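Local coordinates for probable O-methyltransferase (Mycobacterium tuberculosis, PDB 6JCL), which methylates catechol-like compounds such as gallic acid, caffeic acid and dopamine, using S-adenosyl-L-methionine as methyl donor and a divalent metal cation as cofactor, at residues V161-N166 and D212-A217; R63-G68 and D134-D139; R87-E92 and E115-P120; Q48-C53 and T75-R80. All coordinates share one frame; numbering follows the deposited sequence.

Interaction 1: V161-N166 and D212-A217; sequences VIVVDN and DGFALA. With SR (strontium ion), chain J.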
# COMPACT_ATOMS: atom_id res chain seq x y z
N VAL A 161 -7.29 -6.46 7.24
CA VAL A 161 -6.00 -5.82 7.00
C VAL A 161 -5.55 -5.13 8.28
O VAL A 161 -6.34 -4.43 8.91
CB VAL A 161 -6.10 -4.79 5.86
CG1 VAL A 161 -4.76 -4.09 5.63
CG2 VAL A 161 -6.57 -5.47 4.56
N ILE A 162 -4.29 -5.35 8.66
CA ILE A 162 -3.65 -4.64 9.77
C ILE A 162 -2.52 -3.81 9.19
O ILE A 162 -1.66 -4.35 8.47
CB ILE A 162 -3.11 -5.60 10.86
CG1 ILE A 162 -4.26 -6.41 11.48
CG2 ILE A 162 -2.39 -4.79 11.96
CD1 ILE A 162 -3.78 -7.60 12.40
N VAL A 163 -2.50 -2.52 9.50
CA VAL A 163 -1.42 -1.63 9.08
C VAL A 163 -0.77 -1.07 10.34
O VAL A 163 -1.47 -0.59 11.24
CB VAL A 163 -1.95 -0.49 8.19
CG1 VAL A 163 -0.84 0.50 7.88
CG2 VAL A 163 -2.55 -1.05 6.87
N VAL A 164 0.56 -1.14 10.40
CA VAL A 164 1.33 -0.60 11.53
C VAL A 164 2.22 0.51 10.98
O VAL A 164 3.00 0.27 10.05
CB VAL A 164 2.17 -1.67 12.24
CG1 VAL A 164 2.84 -1.06 13.47
CG2 VAL A 164 1.31 -2.92 12.61
N ASP A 165 2.11 1.71 11.55
CA ASP A 165 2.90 2.85 11.11
C ASP A 165 4.29 2.88 11.77
O ASP A 165 4.50 2.35 12.88
CB ASP A 165 2.17 4.16 11.43
CG ASP A 165 2.61 5.32 10.54
OD1 ASP A 165 3.18 5.07 9.46
OD2 ASP A 165 2.39 6.50 10.94
N ASN A 166 5.23 3.51 11.08
CA ASN A 166 6.54 3.90 11.66
C ASN A 166 7.42 2.70 12.02
O ASN A 166 8.06 2.70 13.07
CB ASN A 166 6.38 4.79 12.90
CG ASN A 166 5.48 6.00 12.68
OD1 ASN A 166 4.43 6.13 13.32
ND2 ASN A 166 5.89 6.90 11.77
N ASP A 212 10.95 6.25 6.58
CA ASP A 212 10.26 5.45 7.58
C ASP A 212 9.57 4.33 6.81
O ASP A 212 10.14 3.84 5.84
CB ASP A 212 9.30 6.33 8.40
CG ASP A 212 9.02 5.77 9.80
OD1 ASP A 212 9.32 4.59 10.05
OD2 ASP A 212 8.51 6.52 10.66
N GLY A 213 8.39 3.89 7.22
CA GLY A 213 7.75 2.81 6.49
C GLY A 213 6.64 2.22 7.31
O GLY A 213 6.40 2.61 8.46
N PHE A 214 5.95 1.26 6.69
CA PHE A 214 4.78 0.67 7.34
C PHE A 214 4.78 -0.83 7.10
O PHE A 214 5.31 -1.32 6.11
CB PHE A 214 3.48 1.31 6.82
CG PHE A 214 3.22 1.05 5.35
CD1 PHE A 214 3.82 1.84 4.36
CD2 PHE A 214 2.38 0.03 4.96
CE1 PHE A 214 3.57 1.61 3.02
CE2 PHE A 214 2.13 -0.20 3.61
CZ PHE A 214 2.71 0.59 2.64
N ALA A 215 4.17 -1.55 8.04
CA ALA A 215 3.90 -2.97 7.89
C ALA A 215 2.44 -3.13 7.49
O ALA A 215 1.56 -2.41 7.99
CB ALA A 215 4.19 -3.74 9.18
N LEU A 216 2.19 -4.06 6.58
CA LEU A 216 0.82 -4.40 6.19
C LEU A 216 0.67 -5.90 6.28
O LEU A 216 1.50 -6.63 5.76
CB LEU A 216 0.51 -3.90 4.77
CG LEU A 216 -0.97 -4.05 4.32
CD1 LEU A 216 -1.42 -2.93 3.38
CD2 LEU A 216 -1.16 -5.39 3.65
N ALA A 217 -0.37 -6.37 6.97
CA ALA A 217 -0.57 -7.80 7.14
C ALA A 217 -2.02 -8.17 6.90
O ALA A 217 -2.93 -7.36 7.10
CB ALA A 217 -0.15 -8.24 8.54
SR SR J . 2.43 7.74 13.08
O HOH W 1 5.70 5.73 8.38
O HOH W 2 1.15 9.67 12.02
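I162 and V164 pair with A217 and A215 through reciprocal N-H...O bonds, straightest from I162 N to A217 O (2.9 Å, 173°), and so join strands 160-165 and 212-219 as antiparallel neighbours with local axes 162° apart. V163 faces L216 in the non-hydrogen-bonded pair between them, its CG2 4.1 Å from L216 CD1, while L216 CG also meets V161 CG1 at 4.0 Å. On the other face V164 CB lies 4.2 Å from A215 CB.

The metal ligands gather at the end of the pairing. D165 OD2 binds strontium at 2.5 Å and N166 OD1 binds it at 2.6 Å; the amide oxygen also accepts a bond from K142, while ND2 turns to D212. With N166 CG anti to its own carbonyl carbon (chi1 -52°), ND2 reaches D212 OD2 at 2.9 Å; the acceptor lies close to the amide plane, but the amide comes from above the carboxylate plane. This bond should fix the rotation of the metal-binding amide, and a salt bridge to R169 holds D212 in turn. A water donates to both D165 OD1 and G213 O, tying the second carboxylate oxygen back to the partner strand.

Strand 133-138 flanks 160-165 and strand 198-206 flanks 212-219. Helices 145-155 and 180-194 cover the face of V164, while on the opposite face F214 meets F51 and L216 packs on L54 of the second subunit.

Interaction 2: R63-G68 and D134-D139; sequences RVLEIG and DLVFID. With SR (strontium ion), chain J; SAH (S-adenosyl-L-homocysteine), chain I.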
# COMPACT_ATOMS: atom_id res chain seq x y z
N ARG A 63 -16.22 -1.65 9.31
CA ARG A 63 -15.84 -1.46 10.70
C ARG A 63 -14.33 -1.33 10.75
O ARG A 63 -13.62 -2.27 10.35
CB ARG A 63 -16.30 -2.62 11.57
CG ARG A 63 -17.81 -2.67 11.76
CD ARG A 63 -18.29 -4.10 11.91
NE ARG A 63 -19.70 -4.22 11.56
CZ ARG A 63 -20.69 -4.11 12.44
NH1 ARG A 63 -21.96 -4.23 12.04
NH2 ARG A 63 -20.43 -3.86 13.72
N VAL A 64 -13.85 -0.19 11.20
CA VAL A 64 -12.43 0.13 11.23
C VAL A 64 -12.03 0.43 12.67
O VAL A 64 -12.76 1.10 13.40
CB VAL A 64 -12.09 1.33 10.32
CG1 VAL A 64 -10.57 1.60 10.33
CG2 VAL A 64 -12.60 1.06 8.90
N LEU A 65 -10.89 -0.11 13.09
CA LEU A 65 -10.32 0.15 14.40
C LEU A 65 -9.01 0.92 14.21
O LEU A 65 -8.16 0.51 13.42
CB LEU A 65 -10.06 -1.14 15.17
CG LEU A 65 -9.26 -1.02 16.48
CD1 LEU A 65 -10.03 -0.17 17.51
CD2 LEU A 65 -8.99 -2.41 17.04
N GLU A 66 -8.88 2.05 14.89
CA GLU A 66 -7.63 2.81 14.90
C GLU A 66 -7.14 2.97 16.33
O GLU A 66 -7.93 3.24 17.25
CB GLU A 66 -7.81 4.16 14.25
CG GLU A 66 -6.58 5.08 14.43
CD GLU A 66 -6.82 6.41 13.75
OE1 GLU A 66 -7.66 7.18 14.28
OE2 GLU A 66 -6.21 6.67 12.69
N ILE A 67 -5.85 2.76 16.53
CA ILE A 67 -5.24 2.92 17.84
C ILE A 67 -4.24 4.07 17.72
O ILE A 67 -3.21 3.94 17.05
CB ILE A 67 -4.57 1.62 18.32
CG1 ILE A 67 -5.54 0.45 18.10
CG2 ILE A 67 -4.23 1.71 19.79
CD1 ILE A 67 -5.01 -0.91 18.57
N GLY A 68 -4.56 5.21 18.36
CA GLY A 68 -3.74 6.41 18.30
C GLY A 68 -4.36 7.48 17.43
O GLY A 68 -4.08 7.54 16.23
N ASP A 134 -12.74 -4.93 9.94
CA ASP A 134 -12.21 -5.20 8.60
C ASP A 134 -10.80 -4.65 8.42
O ASP A 134 -10.04 -5.15 7.58
CB ASP A 134 -13.13 -4.58 7.54
CG ASP A 134 -14.57 -5.06 7.67
OD1 ASP A 134 -14.79 -6.29 7.66
OD2 ASP A 134 -15.49 -4.21 7.77
N LEU A 135 -10.45 -3.60 9.17
CA LEU A 135 -9.21 -2.89 8.98
C LEU A 135 -8.78 -2.34 10.33
O LEU A 135 -9.61 -1.77 11.05
CB LEU A 135 -9.40 -1.76 7.96
CG LEU A 135 -8.29 -0.73 7.78
CD1 LEU A 135 -7.03 -1.43 7.38
CD2 LEU A 135 -8.73 0.26 6.70
N VAL A 136 -7.51 -2.54 10.69
CA VAL A 136 -6.98 -2.02 11.95
C VAL A 136 -5.74 -1.22 11.62
O VAL A 136 -4.83 -1.73 10.95
CB VAL A 136 -6.63 -3.14 12.95
CG1 VAL A 136 -6.25 -2.55 14.33
CG2 VAL A 136 -7.78 -4.12 13.06
N PHE A 137 -5.70 0.04 12.07
CA PHE A 137 -4.53 0.90 11.89
C PHE A 137 -3.91 1.12 13.26
O PHE A 137 -4.55 1.67 14.15
CB PHE A 137 -4.93 2.24 11.26
CG PHE A 137 -3.78 3.19 11.07
CD1 PHE A 137 -2.58 2.77 10.50
CD2 PHE A 137 -3.90 4.52 11.46
CE1 PHE A 137 -1.50 3.68 10.33
CE2 PHE A 137 -2.84 5.43 11.29
CZ PHE A 137 -1.63 5.00 10.73
N ILE A 138 -2.65 0.71 13.42
CA ILE A 138 -2.00 0.72 14.73
C ILE A 138 -0.95 1.83 14.72
O ILE A 138 0.06 1.74 14.00
CB ILE A 138 -1.39 -0.65 15.07
CG1 ILE A 138 -2.49 -1.72 15.07
CG2 ILE A 138 -0.67 -0.59 16.44
CD1 ILE A 138 -2.03 -3.11 15.49
N ASP A 139 -1.17 2.87 15.52
CA ASP A 139 -0.32 4.05 15.46
C ASP A 139 -0.32 4.78 16.81
O ASP A 139 -0.51 6.00 16.88
CB ASP A 139 -0.76 4.98 14.33
CG ASP A 139 0.28 6.07 14.04
OD1 ASP A 139 1.48 5.82 14.33
OD2 ASP A 139 -0.10 7.17 13.54
SR SR J . 2.43 7.74 13.08
N SAH I . -2.73 8.40 13.88
CA SAH I . -2.52 9.85 14.06
CB SAH I . -1.27 10.10 14.89
CG SAH I . -1.23 9.35 16.21
SD SAH I . 0.11 9.99 17.24
C SAH I . -2.41 10.56 12.71
O SAH I . -3.06 11.57 12.45
OXT SAH I . -1.68 10.07 11.86
C5' SAH I . -0.01 8.76 18.56
C4' SAH I . -1.22 8.96 19.49
O4' SAH I . -1.30 7.83 20.33
C3' SAH I . -1.12 10.17 20.43
O3' SAH I . -2.30 10.96 20.28
C2' SAH I . -1.04 9.58 21.83
O2' SAH I . -1.62 10.39 22.84
C1' SAH I . -1.74 8.23 21.61
N9 SAH I . -1.42 7.19 22.61
C8 SAH I . -0.19 6.96 23.20
N7 SAH I . -0.34 5.92 24.05
C5 SAH I . -1.63 5.49 23.98
C6 SAH I . -2.30 4.47 24.66
N6 SAH I . -1.68 3.69 25.55
N1 SAH I . -3.63 4.27 24.37
C2 SAH I . -4.30 5.08 23.46
N3 SAH I . -3.63 6.10 22.81
C4 SAH I . -2.31 6.28 23.08
O HOH W 2 1.15 9.67 12.02
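E66 and F137 stand side by side on adjacent parallel strands, both with CG anti to the backbone N. The glutamate runs straight out through chi2 (180°), which carries OE2 to the edge of the phenyl ring, near its plane and 3.4 Å from CD2; carboxylate and ring planes are 50° apart. A negatively charged oxygen here would meet the ring's positive rim. S74, T75 and T90 bind the carboxylate from outside the pair and hold it in place.

V64 CG1 touches L135 CG on the face shared with E66. On the opposite face L65 CD2 lies 3.9 Å from V136 CG1. At the start D134 bonds R63 twice: N donates to R63 O, and OD2 takes the R63 N-H at 3.1 Å on the anti side, 27° out of plane; OD1 has a salt bridge to R157.

At the other end D139 grips strontium with both oxygens, OD1 at 2.5 Å and OD2 at 2.6 Å. OD2 also accepts a 2.9 Å bond from the amino N of S-adenosyl-L-homocysteine. The same nitrogen donates to G68 O at 2.8 Å, so cofactor and metal meet at the C-terminal strand ends, the former as in Rossmann-like methyltransferases, the latter as in cation-dependent O-methyltransferases.

Strands 87-92 and 160-165 border the pair. Helix 73-82 lies over V64, E66, L135 and F137, whereas helix 145-155 covers I67, V136 and I138 on the other face.

Interaction 3: R87-E92 and E115-P120; sequences RVVTLE and EVVVGP. With SAH (S-adenosyl-L-homocysteine), chain I.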
# COMPACT_ATOMS: atom_id res chain seq x y z
N ARG A 87 -18.16 2.54 10.01
CA ARG A 87 -17.96 3.06 11.35
C ARG A 87 -16.49 2.90 11.69
O ARG A 87 -15.87 1.90 11.32
CB ARG A 87 -18.83 2.36 12.39
CG ARG A 87 -20.36 2.64 12.26
CD ARG A 87 -20.71 4.12 12.44
NE ARG A 87 -22.16 4.36 12.49
CZ ARG A 87 -22.91 4.63 11.43
NH1 ARG A 87 -24.22 4.83 11.57
NH2 ARG A 87 -22.37 4.70 10.22
N VAL A 88 -15.94 3.92 12.34
CA VAL A 88 -14.57 3.89 12.82
C VAL A 88 -14.61 4.01 14.34
O VAL A 88 -15.31 4.87 14.87
CB VAL A 88 -13.72 5.02 12.22
CG1 VAL A 88 -12.29 4.94 12.73
CG2 VAL A 88 -13.80 4.97 10.67
N VAL A 89 -13.87 3.13 15.02
CA VAL A 89 -13.61 3.25 16.44
C VAL A 89 -12.14 3.63 16.58
O VAL A 89 -11.27 2.90 16.08
CB VAL A 89 -13.92 1.94 17.19
CG1 VAL A 89 -13.58 2.07 18.67
CG2 VAL A 89 -15.38 1.55 17.00
N THR A 90 -11.86 4.76 17.21
CA THR A 90 -10.48 5.20 17.37
C THR A 90 -10.17 5.42 18.85
O THR A 90 -10.99 5.98 19.58
CB THR A 90 -10.17 6.45 16.51
OG1 THR A 90 -8.77 6.78 16.62
CG2 THR A 90 -11.02 7.67 16.89
N LEU A 91 -8.99 4.96 19.28
CA LEU A 91 -8.60 4.91 20.68
C LEU A 91 -7.55 5.98 20.97
O LEU A 91 -6.54 6.07 20.27
CB LEU A 91 -8.04 3.53 21.05
CG LEU A 91 -8.94 2.35 20.69
CD1 LEU A 91 -8.36 1.04 21.22
CD2 LEU A 91 -10.40 2.53 21.19
N GLU A 92 -7.77 6.77 22.02
CA GLU A 92 -6.88 7.88 22.34
C GLU A 92 -6.81 8.02 23.85
O GLU A 92 -7.85 8.10 24.50
CB GLU A 92 -7.39 9.18 21.72
CG GLU A 92 -6.59 10.42 22.09
CD GLU A 92 -5.10 10.25 21.82
OE1 GLU A 92 -4.74 9.86 20.68
OE2 GLU A 92 -4.31 10.49 22.75
N GLU A 115 -16.39 7.02 16.53
CA GLU A 115 -16.40 7.11 17.99
C GLU A 115 -14.95 7.19 18.46
O GLU A 115 -14.15 6.29 18.17
CB GLU A 115 -17.10 5.90 18.62
CG GLU A 115 -17.27 6.00 20.12
CD GLU A 115 -17.90 4.76 20.71
OE1 GLU A 115 -17.83 3.69 20.07
OE2 GLU A 115 -18.48 4.86 21.82
N VAL A 116 -14.63 8.25 19.19
CA VAL A 116 -13.35 8.36 19.89
C VAL A 116 -13.56 7.80 21.30
O VAL A 116 -14.40 8.29 22.06
CB VAL A 116 -12.86 9.82 19.93
CG1 VAL A 116 -11.45 9.92 20.52
CG2 VAL A 116 -12.91 10.44 18.53
N VAL A 117 -12.80 6.77 21.64
CA VAL A 117 -12.92 6.09 22.92
C VAL A 117 -11.71 6.49 23.73
O VAL A 117 -10.58 6.18 23.34
CB VAL A 117 -12.99 4.56 22.75
CG1 VAL A 117 -12.97 3.85 24.10
CG2 VAL A 117 -14.21 4.17 21.94
N VAL A 118 -11.93 7.15 24.87
CA VAL A 118 -10.83 7.76 25.60
C VAL A 118 -10.34 6.82 26.68
O VAL A 118 -11.13 6.28 27.47
CB VAL A 118 -11.26 9.11 26.20
CG1 VAL A 118 -10.12 9.75 26.97
CG2 VAL A 118 -11.73 10.04 25.08
N GLY A 119 -9.02 6.65 26.75
CA GLY A 119 -8.38 5.84 27.76
C GLY A 119 -7.21 5.10 27.17
O GLY A 119 -7.04 5.04 25.95
N PRO A 120 -6.38 4.51 28.02
CA PRO A 120 -5.29 3.66 27.51
C PRO A 120 -5.87 2.49 26.73
O PRO A 120 -6.78 1.80 27.19
CB PRO A 120 -4.57 3.19 28.79
CG PRO A 120 -5.14 4.02 29.92
CD PRO A 120 -6.53 4.41 29.48
N SAH I . -2.73 8.40 13.88
CA SAH I . -2.52 9.85 14.06
CB SAH I . -1.27 10.10 14.89
CG SAH I . -1.23 9.35 16.21
SD SAH I . 0.11 9.99 17.24
C SAH I . -2.41 10.56 12.71
O SAH I . -3.06 11.57 12.45
OXT SAH I . -1.68 10.07 11.86
C5' SAH I . -0.01 8.76 18.56
C4' SAH I . -1.22 8.96 19.49
O4' SAH I . -1.30 7.83 20.33
C3' SAH I . -1.12 10.17 20.43
O3' SAH I . -2.30 10.96 20.28
C2' SAH I . -1.04 9.58 21.83
O2' SAH I . -1.62 10.39 22.84
C1' SAH I . -1.74 8.23 21.61
N9 SAH I . -1.42 7.19 22.61
C8 SAH I . -0.19 6.96 23.20
N7 SAH I . -0.34 5.92 24.05
C5 SAH I . -1.63 5.49 23.98
C6 SAH I . -2.30 4.47 24.66
N6 SAH I . -1.68 3.69 25.55
N1 SAH I . -3.63 4.27 24.37
C2 SAH I . -4.30 5.08 23.46
N3 SAH I . -3.63 6.10 22.81
C4 SAH I . -2.31 6.28 23.08
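L91 has CG anti to its carbonyl carbon (chi1 -53°), a turn that swings CD2 to within 3.6 Å of V117 CB on the next parallel strand. E92 instead sets CG anti to the backbone N and then bends at chi2 (53°), curling its carboxylate away from V118 and over the ribose of S-adenosyl-L-homocysteine. There the two oxygens divide the work: OE1 accepts from O3' and OE2 from O2', each at 2.7 Å. This two-pronged grip on the ribose diol by an acidic residue at the end of the second strand is a hallmark of class I methyltransferases. L70 N and Q94 N each add a bond to the carboxylate and help position it.

T90 turns its methyl toward the partner strand, where CG2 lies 3.7 Å from V116 CG2, leaving OG1 for T69 and E66. V117 also leans on V89, CG2 to CG1 at 3.9 Å. Five backbone bonds run along the pair; the last, G119 N to E92 O at 2.9 Å, carries the pairing beyond the strand into the turn beside the adenine, where P120 CA comes 3.6 Å from ring atom N1.

The pair closes a beta-alpha-beta unit at one margin of the chain's sheet. Helix 95-107 connects the two strands and covers V116 and V118, helix 121-124 lies on L91 and V117, and strand 63-67 borders 87-92.

Interaction 4: Q48-C53 and T75-R80; sequences QGKFLC and TIWLAR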
# COMPACT_ATOMS: atom_id res chain seq x y z
N GLN A 48 -0.04 9.46 2.63
CA GLN A 48 -0.21 8.33 3.53
C GLN A 48 -1.66 8.20 3.98
O GLN A 48 -2.21 7.10 4.03
CB GLN A 48 0.70 8.49 4.74
CG GLN A 48 2.16 8.42 4.42
CD GLN A 48 3.02 8.80 5.62
OE1 GLN A 48 2.54 9.41 6.57
NE2 GLN A 48 4.30 8.45 5.57
N GLY A 49 -2.27 9.32 4.36
CA GLY A 49 -3.67 9.28 4.75
C GLY A 49 -4.56 8.84 3.61
O GLY A 49 -5.42 7.98 3.77
N LYS A 50 -4.31 9.38 2.41
CA LYS A 50 -5.11 8.95 1.27
C LYS A 50 -4.94 7.46 1.01
O LYS A 50 -5.91 6.78 0.64
CB LYS A 50 -4.74 9.76 0.04
CG LYS A 50 -5.67 9.45 -1.15
CD LYS A 50 -6.11 10.75 -1.78
CE LYS A 50 -7.23 10.52 -2.76
NZ LYS A 50 -7.10 11.43 -3.90
N PHE A 51 -3.73 6.93 1.20
CA PHE A 51 -3.52 5.49 1.07
C PHE A 51 -4.44 4.71 2.02
O PHE A 51 -5.06 3.71 1.63
CB PHE A 51 -2.03 5.15 1.32
CG PHE A 51 -1.75 3.67 1.38
CD1 PHE A 51 -1.42 2.98 0.22
CD2 PHE A 51 -1.83 2.98 2.58
CE1 PHE A 51 -1.16 1.62 0.26
CE2 PHE A 51 -1.56 1.62 2.62
CZ PHE A 51 -1.23 0.93 1.46
N LEU A 52 -4.51 5.14 3.29
CA LEU A 52 -5.42 4.50 4.25
C LEU A 52 -6.87 4.59 3.79
O LEU A 52 -7.63 3.63 3.92
CB LEU A 52 -5.32 5.14 5.63
CG LEU A 52 -4.01 4.94 6.37
CD1 LEU A 52 -4.07 5.80 7.61
CD2 LEU A 52 -3.84 3.46 6.71
N CYS A 53 -7.26 5.76 3.28
CA CYS A 53 -8.61 5.95 2.75
C CYS A 53 -8.90 4.97 1.60
O CYS A 53 -9.94 4.29 1.58
CB CYS A 53 -8.74 7.40 2.28
SG CYS A 53 -10.26 7.79 1.44
N THR A 75 -7.71 9.46 11.11
CA THR A 75 -9.09 9.02 11.34
C THR A 75 -10.04 9.55 10.27
O THR A 75 -10.93 8.82 9.81
CB THR A 75 -9.54 9.51 12.71
OG1 THR A 75 -8.43 9.42 13.63
CG2 THR A 75 -10.72 8.67 13.21
N ILE A 76 -9.89 10.82 9.90
CA ILE A 76 -10.72 11.41 8.86
C ILE A 76 -10.59 10.62 7.57
O ILE A 76 -11.58 10.30 6.91
CB ILE A 76 -10.35 12.90 8.66
CG1 ILE A 76 -10.86 13.75 9.83
CG2 ILE A 76 -10.91 13.41 7.33
CD1 ILE A 76 -10.23 15.18 9.90
N TRP A 77 -9.35 10.31 7.18
CA TRP A 77 -9.10 9.54 5.96
C TRP A 77 -9.72 8.15 6.04
O TRP A 77 -10.32 7.66 5.07
CB TRP A 77 -7.60 9.43 5.73
CG TRP A 77 -6.94 10.68 5.18
CD1 TRP A 77 -6.01 11.47 5.81
CD2 TRP A 77 -7.11 11.23 3.86
NE1 TRP A 77 -5.60 12.48 4.96
CE2 TRP A 77 -6.24 12.34 3.76
CE3 TRP A 77 -7.89 10.87 2.76
CZ2 TRP A 77 -6.14 13.12 2.60
CZ3 TRP A 77 -7.80 11.66 1.59
CH2 TRP A 77 -6.94 12.77 1.53
N LEU A 78 -9.58 7.48 7.19
CA LEU A 78 -10.20 6.16 7.33
C LEU A 78 -11.71 6.26 7.22
O LEU A 78 -12.34 5.44 6.54
CB LEU A 78 -9.80 5.54 8.67
CG LEU A 78 -8.36 5.08 8.71
CD1 LEU A 78 -7.95 4.78 10.16
CD2 LEU A 78 -8.19 3.86 7.81
N ALA A 79 -12.30 7.29 7.83
CA ALA A 79 -13.75 7.45 7.80
C ALA A 79 -14.24 7.76 6.40
O ALA A 79 -15.29 7.29 5.98
CB ALA A 79 -14.20 8.53 8.78
N ARG A 80 -13.45 8.54 5.65
CA ARG A 80 -13.78 8.78 4.26
C ARG A 80 -13.80 7.49 3.47
O ARG A 80 -14.70 7.28 2.63
CB ARG A 80 -12.75 9.75 3.67
CG ARG A 80 -12.98 11.19 4.08
CD ARG A 80 -11.75 12.02 3.68
NE ARG A 80 -12.02 13.44 3.85
CZ ARG A 80 -11.15 14.41 3.60
NH1 ARG A 80 -11.50 15.67 3.79
NH2 ARG A 80 -9.91 14.11 3.18
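W77 lays one face of its indole directly on the backbone of the neighbouring helix at G49, where there is no side chain to hold the two apart. In this Rossmann-like fold, helices 46-58 and 73-82 pack side by side on one face of the central sheet, their local axes 7.6 Å apart and crossing at -30°. G49 CA sits over the five-membered ring, 3.6 Å from its centroid, in a CH-pi contact. K50 continues along the same face: its N lies over the middle of the indole and its CB is 4.2 Å from the six-membered centroid. The indole thus follows the helix backbone from G49 to K50.

R80 reaches the opposite face of the indole edge-on, with NH2 above the rim and the guanidinium plane nearly perpendicular to the ring. D24 forms a salt bridge with R80 and anchors that group. K50 has its CG anti to the backbone N (chi1 -174°), sending the chain obliquely across W77, with CD 3.9 Å from CZ3. Beyond the ring its NZ makes a salt bridge with D199 of the second subunit, which joins this helix pair to the dimer interface.

Toward the sheet, L52 CB meets L78 CD2 at 3.8 Å, and both leucines pack on F137. C53 fits closely beside W77: CB is 3.6 Å from CE3, while SG lies at the edge of the six-membered ring, 5.5 Å from its centroid, and touches R80 CB at 3.9 Å.

Overall arrangement
Interactions 3, 2 and 1 follow one another across a single mixed sheet, in strand order 114-118, 87-92, 63-67, 133-138, 160-165, 212-219. Centres of interactions 2 and 3 are 10 Å apart, those of 1 and 2 are 11 Å apart, and those of 1 and 3 are 19 Å apart. Interaction 4 lies on one face of this sheet, about 11 Å from interaction 2 between centres, and touches all three others. Along the chain, interaction 4 opens first and alternates with interaction 2, whose segments enclose interaction 3; interaction 1 comes last. Because their strand ends adjoin, 2 and 3 share the cofactor and 1 and 2 the metal, while interactions 1 and 4 reach the second subunit.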